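Local coordinates for ferritin heavy chain (PDB 1Z6O), which oxidises ferrous iron with oxygen and, together with light chains, stores it as a ferric mineral in a secreted insect ferritin of 24 chains, at residues 68-73 / 147-152; 118-123 / 152-157. One frame throughout, in Å; residues are numbered along the deposited sequence.

Interaction 1: 68-73 / 147-152; sequences REHAMK and GDFLEE. With FE (Fe (III) ion), chain B.
Phe149 and His70 meet as a T-shaped, edge-to-face aromatic pair between helices 54-80 and 139-168 of the ferritin four-helix bundle. The ring of Phe149 directs its edge at the imidazole face, with centroids 5.8 Å apart and planes inclined at 62°. On the same margin of the phenyl ring, the carbonyl oxygen His70 O lies in the ring plane, 3.8 Å from Phe149 CZ. The short segments run antiparallel with their axes 12.3 Å apart, a wide spacing that a phenylalanine is long enough to span.

Apolar contact continues along Lys73, whose methylenes slide past the phenyl ring: Lys73 CB is 3.9 Å from Phe149 CZ. The lysine chain then bends at chi3 (61°), which brings Lys73 CE to 4.0 Å from Phe149 CE1. A lysine suits this partly exposed place because its aliphatic part packs while its ammonium reaches farther. An alanine in place of Phe149 would probably open a gap between the helices, leaving the His70 imidazole without its aromatic neighbour and the Lys73 methylenes without support.

The charged contact is looser. Lys73 NZ and Asp148 OD1 form a long salt bridge of 3.8 Å, their side chains crossing at about a right angle.

The remaining interaction is metal binding, through His70 ND1. This nitrogen coordinates the iron at 2.0 Å, Glu32 and Glu67 supply protein oxygens, and two waters complete the observed shell. His70 NE2 meets a methylene, Glu152 CG, at 4.2 Å. No hydrogen bond crosses between the segments, and 147-152 gives the iron no ligand; its part is second-shell, with Phe149 packing against the imidazole whose ND1 holds the metal.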
loop_
_atom_site.group_PDB
_atom_site.type_symbol
_atom_site.label_atom_id
_atom_site.label_comp_id
_atom_site.label_asym_id
_atom_site.label_seq_id
_atom_site.Cartn_x
_atom_site.Cartn_y
_atom_site.Cartn_z
ATOM N N ARG M 68 -1.626 46.811 -2.612
ATOM C CA ARG M 68 -1.980 46.739 -4.028
ATOM C C ARG M 68 -3.232 45.861 -4.155
ATOM O O ARG M 68 -4.133 46.164 -4.941
ATOM C CB ARG M 68 -0.815 46.147 -4.833
ATOM C CG ARG M 68 -1.131 45.829 -6.297
ATOM C CD ARG M 68 0.176 45.468 -7.050
ATOM N NE ARG M 68 -0.061 45.056 -8.438
ATOM C CZ ARG M 68 -0.346 43.815 -8.818
ATOM N NH1 ARG M 68 -0.545 43.544 -10.108
ATOM N NH2 ARG M 68 -0.417 42.842 -7.916
ATOM N N GLU M 69 -3.295 44.771 -3.391
ATOM C CA GLU M 69 -4.483 43.905 -3.436
ATOM C C GLU M 69 -5.719 44.671 -2.921
ATOM O O GLU M 69 -6.824 44.463 -3.417
ATOM C CB GLU M 69 -4.301 42.647 -2.572
ATOM C CG GLU M 69 -3.240 41.654 -3.065
ATOM C CD GLU M 69 -3.546 41.084 -4.452
ATOM O OE1 GLU M 69 -4.731 40.793 -4.736
ATOM O OE2 GLU M 69 -2.599 40.914 -5.254
ATOM N N HIS M 70 -5.547 45.526 -1.912
ATOM C CA HIS M 70 -6.683 46.308 -1.391
ATOM C C HIS M 70 -7.219 47.217 -2.494
ATOM O O HIS M 70 -8.433 47.358 -2.660
ATOM C CB HIS M 70 -6.270 47.191 -0.198
ATOM C CG HIS M 70 -5.931 46.421 1.040
ATOM N ND1 HIS M 70 -5.400 47.020 2.167
ATOM C CD2 HIS M 70 -6.031 45.099 1.325
ATOM C CE1 HIS M 70 -5.183 46.098 3.088
ATOM N NE2 HIS M 70 -5.558 44.925 2.603
ATOM N N ALA M 71 -6.315 47.862 -3.228
ATOM C CA ALA M 71 -6.742 48.733 -4.318
ATOM C C ALA M 71 -7.532 47.912 -5.345
ATOM O O ALA M 71 -8.589 48.336 -5.820
ATOM C CB ALA M 71 -5.527 49.371 -4.994
ATOM N N MET M 72 -7.020 46.734 -5.687
ATOM C CA MET M 72 -7.702 45.880 -6.661
ATOM C C MET M 72 -9.091 45.452 -6.182
ATOM O O MET M 72 -10.027 45.375 -6.986
ATOM C CB MET M 72 -6.849 44.632 -6.972
ATOM C CG MET M 72 -5.573 44.947 -7.754
ATOM S SD MET M 72 -4.391 43.555 -7.933
ATOM C CE MET M 72 -5.442 42.113 -7.558
ATOM N N LYS M 73 -9.238 45.166 -4.887
ATOM C CA LYS M 73 -10.550 44.766 -4.372
ATOM C C LYS M 73 -11.574 45.896 -4.495
ATOM O O LYS M 73 -12.741 45.644 -4.796
ATOM C CB LYS M 73 -10.469 44.333 -2.900
ATOM C CG LYS M 73 -9.767 42.996 -2.679
ATOM C CD LYS M 73 -9.682 42.658 -1.187
ATOM C CE LYS M 73 -11.071 42.526 -0.567
ATOM N NZ LYS M 73 -11.038 42.189 0.887
ATOM N N GLY M 147 -17.092 45.121 7.223
ATOM C CA GLY M 147 -16.737 43.750 7.556
ATOM C C GLY M 147 -15.449 43.203 6.976
ATOM O O GLY M 147 -14.857 42.280 7.531
ATOM N N ASP M 148 -15.019 43.745 5.849
ATOM C CA ASP M 148 -13.787 43.288 5.216
ATOM C C ASP M 148 -12.635 44.256 5.445
ATOM O O ASP M 148 -11.628 43.906 6.057
ATOM C CB ASP M 148 -13.992 43.127 3.714
ATOM C CG ASP M 148 -14.642 41.810 3.355
ATOM O OD1 ASP M 148 -13.903 40.870 2.982
ATOM O OD2 ASP M 148 -15.886 41.713 3.454
ATOM N N PHE M 149 -12.787 45.480 4.956
ATOM C CA PHE M 149 -11.718 46.457 5.091
ATOM C C PHE M 149 -11.407 46.897 6.509
ATOM O O PHE M 149 -10.244 46.868 6.904
ATOM C CB PHE M 149 -11.992 47.666 4.193
ATOM C CG PHE M 149 -11.652 47.411 2.749
ATOM C CD1 PHE M 149 -12.427 46.547 1.987
ATOM C CD2 PHE M 149 -10.498 47.952 2.187
ATOM C CE1 PHE M 149 -12.052 46.211 0.678
ATOM C CE2 PHE M 149 -10.114 47.621 0.881
ATOM C CZ PHE M 149 -10.892 46.748 0.133
ATOM N N LEU M 150 -12.409 47.292 7.292
ATOM C CA LEU M 150 -12.103 47.715 8.663
ATOM C C LEU M 150 -11.563 46.549 9.489
ATOM O O LEU M 150 -10.703 46.737 10.347
ATOM C CB LEU M 150 -13.333 48.328 9.348
ATOM C CG LEU M 150 -13.724 49.726 8.841
ATOM C CD1 LEU M 150 -14.861 50.298 9.718
ATOM C CD2 LEU M 150 -12.501 50.663 8.904
ATOM N N GLU M 151 -12.061 45.345 9.235
ATOM C CA GLU M 151 -11.581 44.165 9.965
ATOM C C GLU M 151 -10.057 44.051 9.784
ATOM O O GLU M 151 -9.301 43.911 10.754
ATOM C CB GLU M 151 -12.268 42.911 9.415
ATOM C CG GLU M 151 -11.719 41.586 9.934
ATOM C CD GLU M 151 -11.966 41.384 11.415
ATOM O OE1 GLU M 151 -12.803 42.115 11.990
ATOM O OE2 GLU M 151 -11.333 40.483 12.007
ATOM N N GLU M 152 -9.607 44.133 8.538
ATOM C CA GLU M 152 -8.180 44.044 8.246
ATOM C C GLU M 152 -7.417 45.213 8.887
ATOM O O GLU M 152 -6.295 45.043 9.383
ATOM C CB GLU M 152 -7.955 44.054 6.730
ATOM C CG GLU M 152 -6.735 43.273 6.310
ATOM C CD GLU M 152 -6.891 41.774 6.560
ATOM O OE1 GLU M 152 -5.874 41.047 6.488
ATOM O OE2 GLU M 152 -8.032 41.323 6.824
HETATM FE FE FE B . -5.132 49.003 2.531
HETATM O O HOH W 1 -4.494 49.240 4.466
HETATM O O HOH W 2 -7.076 49.298 3.109
#

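Interaction 2: 118-123 / 152-157; sequences DVTKSI and EQYKGQ
Gln153 projects from helix 139-168 toward Val119, Thr120 and Ile123 of helix 105-132, an antiparallel neighbour in the ferritin four-helix bundle; the axes of the short segments come within 10.0 Å, their directions 160° apart. Gln153 CG lies 3.8 Å from Ile123 CD1, and the bend at chi2 (-49°) then turns the amide across Val119 at about a right angle. Gln153 NE2 lies 3.6 Å from Val119 CG1, yet its polar mate is Glu116, to which it donates a hydrogen bond. Glutamine fits here because it offers both a packing surface and a neutral donor for a glutamate inferred to bind the second iron.

Tyr154 follows. Its phenol end reaches the methyl of Thr120, with Tyr154 OH 3.9 Å from Thr120 CG2, and its ring makes a cation-pi contact with Arg81 of a second heavy-chain subunit.

One helical turn beyond Gln153, Gln157 extends its chain toward Thr120 from the opposite direction. Threonine suits the place by having two unlike branches: the methyl meets Tyr154, the hydroxyl bonds within its own helix. Thr120 OG1 hydrogen-bonds Glu116 O, the same carbonyl oxygen that receives a weak hydrogen bond from Gln157 NE2.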
loop_
_atom_site.group_PDB
_atom_site.type_symbol
_atom_site.label_atom_id
_atom_site.label_comp_id
_atom_site.label_asym_id
_atom_site.label_seq_id
_atom_site.Cartn_x
_atom_site.Cartn_y
_atom_site.Cartn_z
ATOM N N ASP M 118 -4.347 56.348 9.361
ATOM C CA ASP M 118 -4.920 57.287 8.381
ATOM C C ASP M 118 -5.856 56.560 7.412
ATOM O O ASP M 118 -6.909 57.086 7.030
ATOM C CB ASP M 118 -3.826 57.956 7.542
ATOM C CG ASP M 118 -3.036 58.985 8.322
ATOM O OD1 ASP M 118 -3.530 59.450 9.372
ATOM O OD2 ASP M 118 -1.927 59.338 7.871
ATOM N N VAL M 119 -5.465 55.361 6.992
ATOM C CA VAL M 119 -6.308 54.589 6.077
ATOM C C VAL M 119 -7.614 54.194 6.768
ATOM O O VAL M 119 -8.682 54.244 6.161
ATOM C CB VAL M 119 -5.569 53.317 5.568
ATOM C CG1 VAL M 119 -6.552 52.370 4.863
ATOM C CG2 VAL M 119 -4.456 53.727 4.600
ATOM N N THR M 120 -7.537 53.819 8.041
ATOM C CA THR M 120 -8.741 53.431 8.780
ATOM C C THR M 120 -9.717 54.605 8.847
ATOM O O THR M 120 -10.921 54.458 8.628
ATOM C CB THR M 120 -8.377 52.986 10.205
ATOM O OG1 THR M 120 -7.483 51.871 10.118
ATOM C CG2 THR M 120 -9.634 52.574 11.000
ATOM N N LYS M 121 -9.190 55.778 9.152
ATOM C CA LYS M 121 -10.016 56.976 9.236
ATOM C C LYS M 121 -10.628 57.287 7.860
ATOM O O LYS M 121 -11.800 57.660 7.749
ATOM C CB LYS M 121 -9.145 58.138 9.712
ATOM C CG LYS M 121 -9.867 59.443 9.914
ATOM C CD LYS M 121 -8.893 60.466 10.503
ATOM C CE LYS M 121 -9.491 61.863 10.500
ATOM N NZ LYS M 121 -8.495 62.896 10.922
ATOM N N SER M 122 -9.839 57.125 6.806
ATOM C CA SER M 122 -10.341 57.388 5.463
ATOM C C SER M 122 -11.460 56.402 5.077
ATOM O O SER M 122 -12.468 56.797 4.484
ATOM C CB SER M 122 -9.179 57.324 4.454
ATOM O OG SER M 122 -9.669 57.498 3.137
ATOM N N ILE M 123 -11.296 55.121 5.409
ATOM C CA ILE M 123 -12.339 54.136 5.097
ATOM C C ILE M 123 -13.622 54.483 5.872
ATOM O O ILE M 123 -14.722 54.368 5.339
ATOM C CB ILE M 123 -11.869 52.693 5.460
ATOM C CG1 ILE M 123 -10.775 52.261 4.466
ATOM C CG2 ILE M 123 -13.055 51.701 5.396
ATOM C CD1 ILE M 123 -9.963 51.066 4.932
ATOM N N GLU M 152 -9.607 44.133 8.538
ATOM C CA GLU M 152 -8.180 44.044 8.246
ATOM C C GLU M 152 -7.417 45.213 8.887
ATOM O O GLU M 152 -6.295 45.043 9.383
ATOM C CB GLU M 152 -7.955 44.054 6.730
ATOM C CG GLU M 152 -6.735 43.273 6.310
ATOM C CD GLU M 152 -6.891 41.774 6.560
ATOM O OE1 GLU M 152 -5.874 41.047 6.488
ATOM O OE2 GLU M 152 -8.032 41.323 6.824
ATOM N N GLN M 153 -8.017 46.402 8.869
ATOM C CA GLN M 153 -7.366 47.574 9.458
ATOM C C GLN M 153 -7.134 47.448 10.954
ATOM O O GLN M 153 -6.028 47.705 11.431
ATOM C CB GLN M 153 -8.191 48.852 9.220
ATOM C CG GLN M 153 -8.156 49.380 7.780
ATOM C CD GLN M 153 -6.739 49.478 7.247
ATOM O OE1 GLN M 153 -6.345 48.704 6.377
ATOM N NE2 GLN M 153 -5.955 50.415 7.787
ATOM N N TYR M 154 -8.168 47.071 11.708
ATOM C CA TYR M 154 -7.993 46.994 13.155
ATOM C C TYR M 154 -7.017 45.915 13.579
ATOM O O TYR M 154 -6.218 46.131 14.489
ATOM C CB TYR M 154 -9.345 46.840 13.868
ATOM C CG TYR M 154 -10.163 48.122 13.814
ATOM C CD1 TYR M 154 -11.343 48.191 13.072
ATOM C CD2 TYR M 154 -9.731 49.280 14.477
ATOM C CE1 TYR M 154 -12.077 49.389 12.983
ATOM C CE2 TYR M 154 -10.459 50.478 14.401
ATOM C CZ TYR M 154 -11.633 50.520 13.649
ATOM O OH TYR M 154 -12.365 51.685 13.571
ATOM N N LYS M 155 -7.058 44.760 12.919
ATOM C CA LYS M 155 -6.114 43.691 13.254
ATOM C C LYS M 155 -4.694 44.151 12.917
ATOM O O LYS M 155 -3.754 43.919 13.684
ATOM C CB LYS M 155 -6.421 42.420 12.448
ATOM C CG LYS M 155 -7.680 41.698 12.891
ATOM C CD LYS M 155 -7.866 40.395 12.110
ATOM C CE LYS M 155 -7.887 40.634 10.598
ATOM N NZ LYS M 155 -8.144 39.391 9.814
ATOM N N GLY M 156 -4.545 44.800 11.764
ATOM C CA GLY M 156 -3.233 45.275 11.334
ATOM C C GLY M 156 -2.640 46.319 12.269
ATOM O O GLY M 156 -1.441 46.295 12.555
ATOM N N GLN M 157 -3.467 47.252 12.732
ATOM C CA GLN M 157 -2.999 48.287 13.655
ATOM C C GLN M 157 -2.521 47.661 14.956
ATOM O O GLN M 157 -1.466 48.016 15.472
ATOM C CB GLN M 157 -4.129 49.290 13.976
ATOM C CG GLN M 157 -4.476 50.180 12.802
ATOM C CD GLN M 157 -5.708 51.043 13.037
ATOM O OE1 GLN M 157 -6.484 50.849 13.994
ATOM N NE2 GLN M 157 -5.905 51.984 12.156
#

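In the fold
Helix 139-168 takes part in both contacts: interaction 1 joins it to helix 54-80, interaction 2 to helix 105-132, and Glu152 lies in both segments of that helix, though of the two partners it touches only 68-73. Their centres lie 10 Å apart, and the two meet directly where Leu150 CD2 packs 3.7 Å from Ile123 CG2 and Phe149 CB comes within 4.0 Å of Ile123 CD1. Both border the ferroxidase centre. Interaction 1 contains an iron ligand, His70, whereas interaction 2 contributes Gln153, whose side chain comes to about 4 Å from the iron at its nearest atoms. Phe149 and Gln153, one turn apart, thus both lie near the metal site, while Leu150 and Tyr154 also pack against a second heavy-chain subunit.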